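RagB/SusD domain protein (Flavobacterium johnsoniae, PDB 5J5U) binds chitin and, as a SusD homologue, probably helps to capture chitin-derived glycans at the outer membrane for uptake by its bacterium. Local coordinates at residues Asn38-Gly43 and Ser52-Glu57; Val103-Lys108 and Phe158-Ala163; Thr281-Ser286 and Gly290-Gly295; Pro393-Ala396 and Glu401-Gly404. One frame throughout, in Å; residues are numbered along the deposited sequence.

Interaction 1: residues Asn38-Gly43 and Ser52-Glu57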
loop_
_atom_site.group_PDB
_atom_site.type_symbol
_atom_site.label_atom_id
_atom_site.label_comp_id
_atom_site.label_asym_id
_atom_site.label_seq_id
_atom_site.Cartn_x
_atom_site.Cartn_y
_atom_site.Cartn_z
ATOM N N ASN A 38 -4.462 7.407 -1.167
ATOM C CA ASN A 38 -4.039 6.626 -0.001
ATOM C C ASN A 38 -4.999 6.832 1.178
ATOM O O ASN A 38 -5.704 5.887 1.599
ATOM C CB ASN A 38 -2.588 7.013 0.385
ATOM C CG ASN A 38 -2.021 6.228 1.594
ATOM O OD1 ASN A 38 -2.688 5.402 2.228
ATOM N ND2 ASN A 38 -0.764 6.513 1.911
ATOM N N LEU A 39 -5.057 8.069 1.673
ATOM C CA LEU A 39 -5.827 8.369 2.872
ATOM C C LEU A 39 -7.334 8.246 2.648
ATOM O O LEU A 39 -7.975 7.439 3.272
ATOM C CB LEU A 39 -5.491 9.785 3.393
ATOM C CG LEU A 39 -6.083 10.276 4.738
ATOM C CD1 LEU A 39 -6.117 9.165 5.774
ATOM C CD2 LEU A 39 -5.337 11.488 5.313
ATOM N N ILE A 40 -7.889 9.034 1.741
ATOM C CA ILE A 40 -9.339 9.138 1.642
ATOM C C ILE A 40 -9.974 7.896 1.034
ATOM O O ILE A 40 -10.786 7.242 1.690
ATOM C CB ILE A 40 -9.777 10.391 0.814
ATOM C CG1 ILE A 40 -9.494 11.669 1.592
ATOM C CG2 ILE A 40 -11.260 10.299 0.476
ATOM C CD1 ILE A 40 -9.520 12.937 0.739
ATOM N N TYR A 41 -9.637 7.565 -0.206
ATOM C CA TYR A 41 -10.352 6.457 -0.852
ATOM C C TYR A 41 -9.815 5.071 -0.435
ATOM O O TYR A 41 -10.585 4.283 0.127
ATOM C CB TYR A 41 -10.333 6.595 -2.372
ATOM C CG TYR A 41 -11.474 7.433 -2.928
ATOM C CD1 TYR A 41 -12.708 7.483 -2.296
ATOM C CD2 TYR A 41 -11.302 8.195 -4.077
ATOM C CE1 TYR A 41 -13.743 8.257 -2.804
ATOM C CE2 TYR A 41 -12.332 8.964 -4.604
ATOM C CZ TYR A 41 -13.544 9.001 -3.962
ATOM O OH TYR A 41 -14.547 9.783 -4.478
ATOM N N SER A 42 -8.532 4.758 -0.662
ATOM C CA SER A 42 -8.046 3.405 -0.256
ATOM C C SER A 42 -8.241 3.193 1.238
ATOM O O SER A 42 -8.799 2.176 1.657
ATOM C CB SER A 42 -6.563 3.182 -0.603
ATOM O OG SER A 42 -6.366 3.067 -1.995
ATOM N N GLY A 43 -7.804 4.192 2.013
ATOM C CA GLY A 43 -7.906 4.187 3.456
ATOM C C GLY A 43 -9.317 4.089 3.998
ATOM O O GLY A 43 -9.540 3.431 5.015
ATOM N N SER A 52 -12.813 11.935 10.054
ATOM C CA SER A 52 -12.670 13.230 9.399
ATOM C C SER A 52 -13.731 13.413 8.304
ATOM O O SER A 52 -14.293 12.438 7.812
ATOM C CB SER A 52 -11.277 13.389 8.792
ATOM O OG SER A 52 -11.187 12.782 7.510
ATOM N N TRP A 53 -13.999 14.656 7.928
ATOM C CA TRP A 53 -14.962 14.948 6.872
ATOM C C TRP A 53 -14.604 14.265 5.552
ATOM O O TRP A 53 -15.392 13.503 5.011
ATOM C CB TRP A 53 -15.076 16.466 6.654
ATOM C CG TRP A 53 -15.813 16.841 5.407
ATOM C CD1 TRP A 53 -15.274 17.370 4.265
ATOM C CD2 TRP A 53 -17.222 16.693 5.154
ATOM N NE1 TRP A 53 -16.264 17.580 3.330
ATOM C CE2 TRP A 53 -17.467 17.176 3.852
ATOM C CE3 TRP A 53 -18.299 16.212 5.907
ATOM C CZ2 TRP A 53 -18.736 17.183 3.283
ATOM C CZ3 TRP A 53 -19.564 16.218 5.342
ATOM C CH2 TRP A 53 -19.772 16.705 4.044
ATOM N N ALA A 54 -13.401 14.509 5.050
ATOM C CA ALA A 54 -13.030 13.997 3.729
ATOM C C ALA A 54 -13.038 12.449 3.658
ATOM O O ALA A 54 -13.640 11.833 2.747
ATOM C CB ALA A 54 -11.657 14.547 3.342
ATOM N N VAL A 55 -12.400 11.818 4.631
ATOM C CA VAL A 55 -12.247 10.368 4.571
ATOM C C VAL A 55 -13.613 9.683 4.754
ATOM O O VAL A 55 -13.986 8.804 3.977
ATOM C CB VAL A 55 -11.211 9.873 5.618
ATOM C CG1 VAL A 55 -11.129 8.389 5.619
ATOM C CG2 VAL A 55 -9.810 10.467 5.332
ATOM N N THR A 56 -14.375 10.135 5.742
ATOM C CA THR A 56 -15.648 9.509 6.058
ATOM C C THR A 56 -16.682 9.751 4.979
ATOM O O THR A 56 -17.364 8.802 4.535
ATOM C CB THR A 56 -16.263 10.018 7.379
ATOM O OG1 THR A 56 -15.273 10.026 8.406
ATOM C CG2 THR A 56 -17.450 9.129 7.790
ATOM N N GLU A 57 -16.798 11.018 4.580
ATOM C CA GLU A 57 -17.819 11.424 3.624
ATOM C C GLU A 57 -17.593 10.767 2.281
ATOM O O GLU A 57 -18.557 10.271 1.692
ATOM C CB GLU A 57 -17.870 12.946 3.474
ATOM C CG GLU A 57 -18.839 13.464 2.394
ATOM C CD GLU A 57 -20.333 13.300 2.757
ATOM O OE1 GLU A 57 -20.664 12.640 3.759
ATOM O OE2 GLU A 57 -21.187 13.839 2.031
#
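Leu39 and Ile40 of helix 31-45 meet Ala54 and Val55 of helix 53-60 in a largely buried contact of apolar side chains between two consecutive helices. The segments run almost side by side in the same direction, at 13°, with their axes 8.2 Å apart at closest approach. The backbones come close: Ile40 CA lies 4.3 Å from Val55 CA. Val55 supplies the wedge. Its CG1 stands anti to the backbone N (chi1 176°) and faces the carbonyls of Leu39 and Ile40, which leaves CG2 to enter the notch between the two neighbouring residues. There Val55 CG2 approaches Leu39 CG at 3.8 Å, the two side chains crossing at about a right angle, and Ile40 CG1 at 3.9 Å. Ile40 spreads over Ala54 as well: its CD1 touches Ala54 CB at 3.7 Å, while Ile40 CG2 rests against Ala54 O at 3.6 Å. The second helix is fixed at its very start. Ser52, the N-cap, accepts from Val55 N through OG at 3.3 Å, with an N-H...O angle of 160°, and Thr56 OG1 bonds back to Ser52 O at 2.7 Å. Asp258 also bonds to Ser52 OG, and helix 246-253 borders the contact through Leu247 and Phe251, which touch Leu39. Helix 31-45 is widened here into a pi-type turn by the bond from Gly43 N to Asn38 O. This is a serine N-cap at the start of a helix packed nearly parallel to the one before it, within a mainly helical SusD-family chain.

Interaction 2: residues Val103-Lys108 and Phe158-Ala163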
loop_
_atom_site.group_PDB
_atom_site.type_symbol
_atom_site.label_atom_id
_atom_site.label_comp_id
_atom_site.label_asym_id
_atom_site.label_seq_id
_atom_site.Cartn_x
_atom_site.Cartn_y
_atom_site.Cartn_z
ATOM N N VAL A 103 18.184 -0.037 -11.653
ATOM C CA VAL A 103 17.486 0.629 -10.558
ATOM C C VAL A 103 16.249 1.369 -11.101
ATOM O O VAL A 103 15.123 1.174 -10.622
ATOM C CB VAL A 103 18.429 1.599 -9.797
ATOM C CG1 VAL A 103 17.636 2.587 -8.967
ATOM C CG2 VAL A 103 19.391 0.815 -8.902
ATOM N N ALA A 104 16.464 2.177 -12.132
ATOM C CA ALA A 104 15.385 2.875 -12.772
ATOM C C ALA A 104 14.284 1.903 -13.176
ATOM O O ALA A 104 13.110 2.183 -12.954
ATOM C CB ALA A 104 15.892 3.640 -13.970
ATOM N N LYS A 105 14.653 0.755 -13.736
ATOM C CA LYS A 105 13.634 -0.205 -14.189
ATOM C C LYS A 105 12.811 -0.724 -13.006
ATOM O O LYS A 105 11.567 -0.828 -13.094
ATOM C CB LYS A 105 14.268 -1.374 -14.958
ATOM C CG LYS A 105 14.371 -1.112 -16.465
ATOM C CD LYS A 105 15.053 -2.249 -17.213
ATOM C CE LYS A 105 16.392 -2.579 -16.583
ATOM N NZ LYS A 105 17.183 -3.516 -17.402
ATOM N N ILE A 106 13.501 -1.010 -11.893
ATOM C CA ILE A 106 12.823 -1.422 -10.668
ATOM C C ILE A 106 11.901 -0.280 -10.231
ATOM O O ILE A 106 10.719 -0.500 -9.951
ATOM C CB ILE A 106 13.829 -1.800 -9.556
ATOM C CG1 ILE A 106 14.646 -3.013 -9.990
ATOM C CG2 ILE A 106 13.126 -2.181 -8.276
ATOM C CD1 ILE A 106 15.785 -3.316 -9.077
ATOM N N MET A 107 12.426 0.947 -10.262
ATOM C CA MET A 107 11.607 2.092 -9.915
ATOM C C MET A 107 10.349 2.066 -10.774
ATOM O O MET A 107 9.242 2.242 -10.253
ATOM C CB MET A 107 12.356 3.414 -10.120
ATOM C CG MET A 107 13.369 3.738 -9.048
ATOM S SD MET A 107 12.664 3.994 -7.416
ATOM C CE MET A 107 11.647 5.444 -7.637
ATOM N N LYS A 108 10.520 1.792 -12.071
ATOM C CA LYS A 108 9.416 1.977 -12.998
ATOM C C LYS A 108 8.297 1.012 -12.654
ATOM O O LYS A 108 7.116 1.349 -12.807
ATOM C CB LYS A 108 9.855 1.812 -14.448
ATOM C CG LYS A 108 8.677 1.750 -15.421
ATOM C CD LYS A 108 8.959 2.473 -16.725
ATOM C CE LYS A 108 9.554 1.557 -17.765
ATOM N NZ LYS A 108 8.852 0.257 -17.870
ATOM N N PHE A 158 17.215 -7.861 -11.497
ATOM C CA PHE A 158 17.923 -8.590 -10.463
ATOM C C PHE A 158 19.240 -9.116 -11.010
ATOM O O PHE A 158 20.305 -8.882 -10.430
ATOM C CB PHE A 158 17.098 -9.756 -9.933
ATOM C CG PHE A 158 17.871 -10.657 -9.022
ATOM C CD1 PHE A 158 18.188 -10.257 -7.735
ATOM C CD2 PHE A 158 18.317 -11.892 -9.462
ATOM C CE1 PHE A 158 18.917 -11.091 -6.895
ATOM C CE2 PHE A 158 19.042 -12.724 -8.630
ATOM C CZ PHE A 158 19.344 -12.325 -7.347
ATOM N N THR A 159 19.153 -9.839 -12.122
ATOM C CA THR A 159 20.349 -10.398 -12.746
ATOM C C THR A 159 21.344 -9.310 -13.218
ATOM O O THR A 159 22.560 -9.493 -13.163
ATOM C CB THR A 159 19.941 -11.310 -13.910
ATOM O OG1 THR A 159 19.120 -12.375 -13.396
ATOM C CG2 THR A 159 21.161 -11.886 -14.621
ATOM N N GLN A 160 20.824 -8.172 -13.663
ATOM C CA GLN A 160 21.637 -7.123 -14.273
ATOM C C GLN A 160 22.456 -6.318 -13.258
ATOM O O GLN A 160 23.560 -5.866 -13.564
ATOM C CB GLN A 160 20.726 -6.205 -15.083
ATOM C CG GLN A 160 21.324 -4.907 -15.572
ATOM C CD GLN A 160 20.359 -4.152 -16.483
ATOM O OE1 GLN A 160 19.375 -4.720 -16.966
ATOM N NE2 GLN A 160 20.628 -2.871 -16.711
ATOM N N LEU A 161 21.925 -6.141 -12.050
ATOM C CA LEU A 161 22.672 -5.477 -10.969
ATOM C C LEU A 161 23.988 -6.215 -10.696
ATOM O O LEU A 161 23.982 -7.384 -10.303
ATOM C CB LEU A 161 21.823 -5.402 -9.694
ATOM C CG LEU A 161 20.693 -4.370 -9.718
ATOM C CD1 LEU A 161 19.824 -4.472 -8.478
ATOM C CD2 LEU A 161 21.277 -2.983 -9.836
ATOM N N ASN A 162 25.115 -5.539 -10.887
ATOM C CA ASN A 162 26.397 -6.236 -10.806
ATOM C C ASN A 162 27.519 -5.338 -10.269
ATOM O O ASN A 162 27.427 -4.114 -10.316
ATOM C CB ASN A 162 26.738 -6.786 -12.206
ATOM C CG ASN A 162 28.050 -7.550 -12.261
ATOM O OD1 ASN A 162 29.083 -7.113 -11.756
ATOM N ND2 ASN A 162 28.009 -8.710 -12.908
ATOM N N ALA A 163 28.578 -5.962 -9.761
ATOM C CA ALA A 163 29.741 -5.253 -9.221
ATOM C C ALA A 163 30.380 -4.324 -10.259
ATOM O O ALA A 163 31.050 -3.353 -9.916
ATOM C CB ALA A 163 30.765 -6.250 -8.710
#
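Lys105 and Gln160 join their side-chain ends across the two segments, crossing at about a right angle, while Leu161 slots in beside them against Val103 and Ile106. Lys105 NZ donates to Gln160 OE1 at 2.5 Å, a notably short value whose exact length is best read with caution. The ammonium sits tilted 27° from the carbonyl plane of the amide. Gln160 reaches this point with CG anti to its backbone N (chi1 168°) and an extended chain beyond, whereas Lys105 bends at chi3 to bring NZ across. The apolar half is looser: Leu161 CD1 lies 4.2 Å from Ile106 CD1, and Leu161 CD2 lies 4.3 Å from Val103 CG2, so the two methyls of one leucine are shared between residues of helix 98-119. In the second shell, Gln160 NE2 donates to Ser98 O and Asn101 OD1, which holds the amide's rotation and leaves OE1 directed to the lysine. A leucine in place of Gln160 would probably leave Lys105 NZ without this acceptor and Ser98 O and Asn101 OD1 without their amide donor, weakening the tie between the two helices. Leu161 is also where helix 143-160 gives way to loop, so the contact pins that helix's C-terminal end to the N-terminal half of helix 98-119. Trp181 of helix 178-195 touches Val103 and Leu161, Ala185 of the same helix touches Ile106, and Ile88 of helix 66-90 packs beside Lys105.

Interaction 3: residues Thr281-Ser286 and Gly290-Gly295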
loop_
_atom_site.group_PDB
_atom_site.type_symbol
_atom_site.label_atom_id
_atom_site.label_comp_id
_atom_site.label_asym_id
_atom_site.label_seq_id
_atom_site.Cartn_x
_atom_site.Cartn_y
_atom_site.Cartn_z
ATOM N N THR A 281 -3.632 7.016 20.303
ATOM C CA THR A 281 -3.648 7.780 21.526
ATOM C C THR A 281 -4.920 7.428 22.295
ATOM O O THR A 281 -5.963 7.146 21.687
ATOM C CB THR A 281 -3.621 9.274 21.259
ATOM O OG1 THR A 281 -4.835 9.655 20.604
ATOM C CG2 THR A 281 -2.418 9.651 20.409
ATOM N N PRO A 282 -4.845 7.438 23.634
ATOM C CA PRO A 282 -5.993 7.031 24.461
ATOM C C PRO A 282 -7.148 8.028 24.406
ATOM O O PRO A 282 -6.922 9.184 24.081
ATOM C CB PRO A 282 -5.396 6.973 25.873
ATOM C CG PRO A 282 -4.233 7.949 25.830
ATOM C CD PRO A 282 -3.669 7.820 24.445
ATOM N N LYS A 283 -8.370 7.590 24.704
ATOM C CA LYS A 283 -9.491 8.522 24.849
ATOM C C LYS A 283 -9.227 9.496 26.006
ATOM O O LYS A 283 -8.583 9.130 26.997
ATOM C CB LYS A 283 -10.796 7.763 25.105
ATOM C CG LYS A 283 -11.202 6.797 24.014
ATOM C CD LYS A 283 -12.163 5.731 24.563
ATOM C CE LYS A 283 -13.352 6.341 25.302
ATOM N NZ LYS A 283 -14.251 5.262 25.790
ATOM N N THR A 284 -9.719 10.729 25.894
ATOM C CA THR A 284 -9.593 11.678 26.998
ATOM C C THR A 284 -10.958 11.956 27.601
ATOM O O THR A 284 -11.068 12.331 28.766
ATOM C CB THR A 284 -8.973 13.008 26.569
ATOM O OG1 THR A 284 -9.812 13.636 25.589
ATOM C CG2 THR A 284 -7.580 12.792 26.013
ATOM N N GLY A 285 -11.999 11.747 26.806
ATOM C CA GLY A 285 -13.354 11.896 27.279
ATOM C C GLY A 285 -14.038 10.553 27.455
ATOM O O GLY A 285 -13.613 9.545 26.898
ATOM N N SER A 286 -15.120 10.554 28.223
ATOM C CA SER A 286 -15.953 9.374 28.416
ATOM C C SER A 286 -17.087 9.347 27.421
ATOM O O SER A 286 -17.575 10.401 27.008
ATOM C CB SER A 286 -16.543 9.358 29.823
ATOM O OG SER A 286 -17.511 8.323 29.967
ATOM N N GLY A 290 -17.833 14.398 29.336
ATOM C CA GLY A 290 -16.874 14.814 30.342
ATOM C C GLY A 290 -15.590 14.009 30.325
ATOM O O GLY A 290 -15.445 13.081 29.529
ATOM N N PRO A 291 -14.644 14.361 31.207
ATOM C CA PRO A 291 -13.365 13.637 31.248
ATOM C C PRO A 291 -13.545 12.154 31.582
ATOM O O PRO A 291 -14.516 11.763 32.227
ATOM C CB PRO A 291 -12.584 14.373 32.342
ATOM C CG PRO A 291 -13.189 15.752 32.369
ATOM C CD PRO A 291 -14.654 15.515 32.123
ATOM N N ILE A 292 -12.611 11.334 31.126
ATOM C CA ILE A 292 -12.762 9.896 31.247
ATOM C C ILE A 292 -12.309 9.427 32.635
ATOM O O ILE A 292 -11.324 9.924 33.171
ATOM C CB ILE A 292 -11.980 9.157 30.127
ATOM C CG1 ILE A 292 -12.254 7.651 30.182
ATOM C CG2 ILE A 292 -10.470 9.468 30.196
ATOM C CD1 ILE A 292 -11.833 6.896 28.942
ATOM N N GLY A 293 -13.075 8.513 33.227
ATOM C CA GLY A 293 -12.810 8.017 34.569
ATOM C C GLY A 293 -12.175 6.639 34.643
ATOM O O GLY A 293 -12.041 5.954 33.629
ATOM N N PRO A 294 -11.765 6.223 35.852
ATOM C CA PRO A 294 -11.157 4.892 35.987
ATOM C C PRO A 294 -12.094 3.773 35.517
ATOM O O PRO A 294 -13.309 3.829 35.695
ATOM C CB PRO A 294 -10.877 4.782 37.498
ATOM C CG PRO A 294 -10.812 6.208 37.980
ATOM C CD PRO A 294 -11.816 6.947 37.135
ATOM N N GLY A 295 -11.511 2.738 34.935
ATOM C CA GLY A 295 -12.300 1.609 34.492
ATOM C C GLY A 295 -12.797 1.687 33.058
ATOM O O GLY A 295 -12.880 0.653 32.403
#
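Gly285 and Pro291 face each other in a single antiparallel beta bridge, a non-hydrogen-bonded pair flanked by two backbone bonds. On one flank Ser286 N donates to Gly290 O at 2.9 Å, with an N-H...O angle of 167°. On the other, Ile292 N donates to Thr284 O at 3.0 Å; this bond is more bent, at 140°. Gly290 O also receives a CA-H...O contact from Gly285 CA at 3.3 Å. Ile292 carries the side-chain part of the contact. With Ile292 CG1 anti to the backbone N, Ile292 CG2 sits between N and the carbonyl carbon, 3.3 Å from Thr284 O. The far end of the same side chain meets the aliphatic part of Lys283, crossing it at about a right angle, with Ile292 CD1 4.0 Å from Lys283 CE. The charged tip of that lysine is served by residues further along: Lys283 NZ forms salt bridges with Glu296 and Glu300 and bonds to Glu297 O. Ser286 OG bonds to Glu296 and to Asn288 N, so Glu296 links the two polar side chains. Backbone bonds of Lys283 with Leu298, and of Thr284 and Gly285 with Asn316, account for further polar groups of the first segment. Closed by only three intervening residues and rich in glycine and proline, this is a hairpin-like turn held by one antiparallel bridge, within the long excursion between strands 280-281 and 320-321, at the periphery of the chain and centred about 33 Å from the chain's centre.

Interaction 4: residues Pro393-Ala396 and Glu401-Gly404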
loop_
_atom_site.group_PDB
_atom_site.type_symbol
_atom_site.label_atom_id
_atom_site.label_comp_id
_atom_site.label_asym_id
_atom_site.label_seq_id
_atom_site.Cartn_x
_atom_site.Cartn_y
_atom_site.Cartn_z
ATOM N N PRO A 393 -0.843 -18.088 17.240
ATOM C CA PRO A 393 -0.079 -18.568 16.084
ATOM C C PRO A 393 -0.984 -18.750 14.882
ATOM O O PRO A 393 -2.204 -18.620 15.022
ATOM C CB PRO A 393 0.451 -19.915 16.561
ATOM C CG PRO A 393 -0.687 -20.420 17.421
ATOM C CD PRO A 393 -1.269 -19.204 18.109
ATOM N N LEU A 394 -0.398 -19.051 13.728
ATOM C CA LEU A 394 -1.180 -19.457 12.571
ATOM C C LEU A 394 -1.996 -20.713 12.946
ATOM O O LEU A 394 -1.432 -21.728 13.371
ATOM C CB LEU A 394 -0.262 -19.724 11.374
ATOM C CG LEU A 394 -0.877 -19.579 9.984
ATOM C CD1 LEU A 394 -1.330 -18.145 9.750
ATOM C CD2 LEU A 394 0.070 -20.059 8.891
ATOM N N ALA A 395 -3.320 -20.615 12.834
ATOM C CA ALA A 395 -4.237 -21.688 13.230
ATOM C C ALA A 395 -4.689 -22.540 12.035
ATOM O O ALA A 395 -4.444 -22.185 10.883
ATOM C CB ALA A 395 -5.440 -21.108 13.940
ATOM N N ALA A 396 -5.412 -23.623 12.315
ATOM C CA ALA A 396 -5.607 -24.706 11.346
ATOM C C ALA A 396 -6.367 -24.359 10.060
ATOM O O ALA A 396 -5.910 -24.690 8.970
ATOM C CB ALA A 396 -6.297 -25.866 12.029
ATOM N N GLU A 401 -7.251 -15.951 6.514
ATOM C CA GLU A 401 -7.863 -14.877 7.286
ATOM C C GLU A 401 -6.834 -14.148 8.133
ATOM O O GLU A 401 -6.767 -12.904 8.138
ATOM C CB GLU A 401 -8.969 -15.429 8.182
ATOM C CG GLU A 401 -9.607 -14.381 9.067
ATOM C CD GLU A 401 -10.746 -14.931 9.895
ATOM O OE1 GLU A 401 -11.040 -16.134 9.773
ATOM O OE2 GLU A 401 -11.335 -14.163 10.684
ATOM N N GLN A 402 -6.002 -14.941 8.802
ATOM C CA GLN A 402 -4.971 -14.429 9.702
ATOM C C GLN A 402 -3.891 -13.658 8.948
ATOM O O GLN A 402 -3.446 -12.593 9.401
ATOM C CB GLN A 402 -4.341 -15.582 10.494
ATOM C CG GLN A 402 -5.244 -16.127 11.574
ATOM C CD GLN A 402 -4.686 -17.370 12.261
ATOM O OE1 GLN A 402 -4.986 -18.500 11.874
ATOM N NE2 GLN A 402 -3.887 -17.159 13.301
ATOM N N ILE A 403 -3.499 -14.194 7.790
ATOM C CA ILE A 403 -2.454 -13.605 6.947
ATOM C C ILE A 403 -2.925 -12.291 6.311
ATOM O O ILE A 403 -2.190 -11.293 6.294
ATOM C CB ILE A 403 -2.004 -14.597 5.828
ATOM C CG1 ILE A 403 -1.260 -15.782 6.439
ATOM C CG2 ILE A 403 -1.088 -13.908 4.807
ATOM C CD1 ILE A 403 -0.884 -16.827 5.445
ATOM N N GLY A 404 -4.152 -12.306 5.798
ATOM C CA GLY A 404 -4.767 -11.112 5.246
ATOM C C GLY A 404 -4.889 -10.004 6.274
ATOM O O GLY A 404 -4.552 -8.848 5.985
#
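A helix side chain reading the backbone of the loop that leads into its own helix is the device here: Gln402 of helix 399-410 spans Leu394 and bonds to Pro393 and Ala395 on its two sides. Gln402 NE2 donates to Pro393 O at 2.8 Å, lying 36° above that carbonyl plane although the oxygen is within 5° of the glutamine's own amide plane. Ala395 N in turn donates to Gln402 OE1 at 2.9 Å; the placing of OE1 is less certain. The primary amide thus offers its N-H to one loop carbonyl and its oxygen to the N-H two residues on, fastening the irregular loop to the helix. The loop joins helix 382-391 to helix 399-410, folding back along the second. A leucine at Gln402 would probably leave Pro393 O and Ala395 N without these mates and let the loop shift from the helix. Alongside the stem of Gln402, Leu394 places one methyl: with CG anti to the backbone N (chi1 -155°), its CD1 reaches Gln402 CB at 4.0 Å and Ile403 CG1 at 4.1 Å. Tyr361 of helix 357-371 touches Leu394, Gln402 and Ile403 alike, and Ala345 of helix 337-349 adjoins Ile403.

In the fold
Moving from buried to exposed, the chemistry of the four contacts changes. Interaction 1 is buried and carried by aliphatic side chains; interaction 2, also buried, adds a charged donor to an amide at its more accessible edge. Interaction 3, partly buried, and interaction 4, at the surface, rest mainly on bonds to loop backbone, given by another backbone in 3 and by a glutamine side chain in 4, which adds a small aliphatic touch. Only interactions 1 and 2 join two different helices, and their centres lie about 35 Å apart on opposite sides of the chain's centre. Interaction 3 is the outlier, its centre about 33 Å from that of the chain. None touches another.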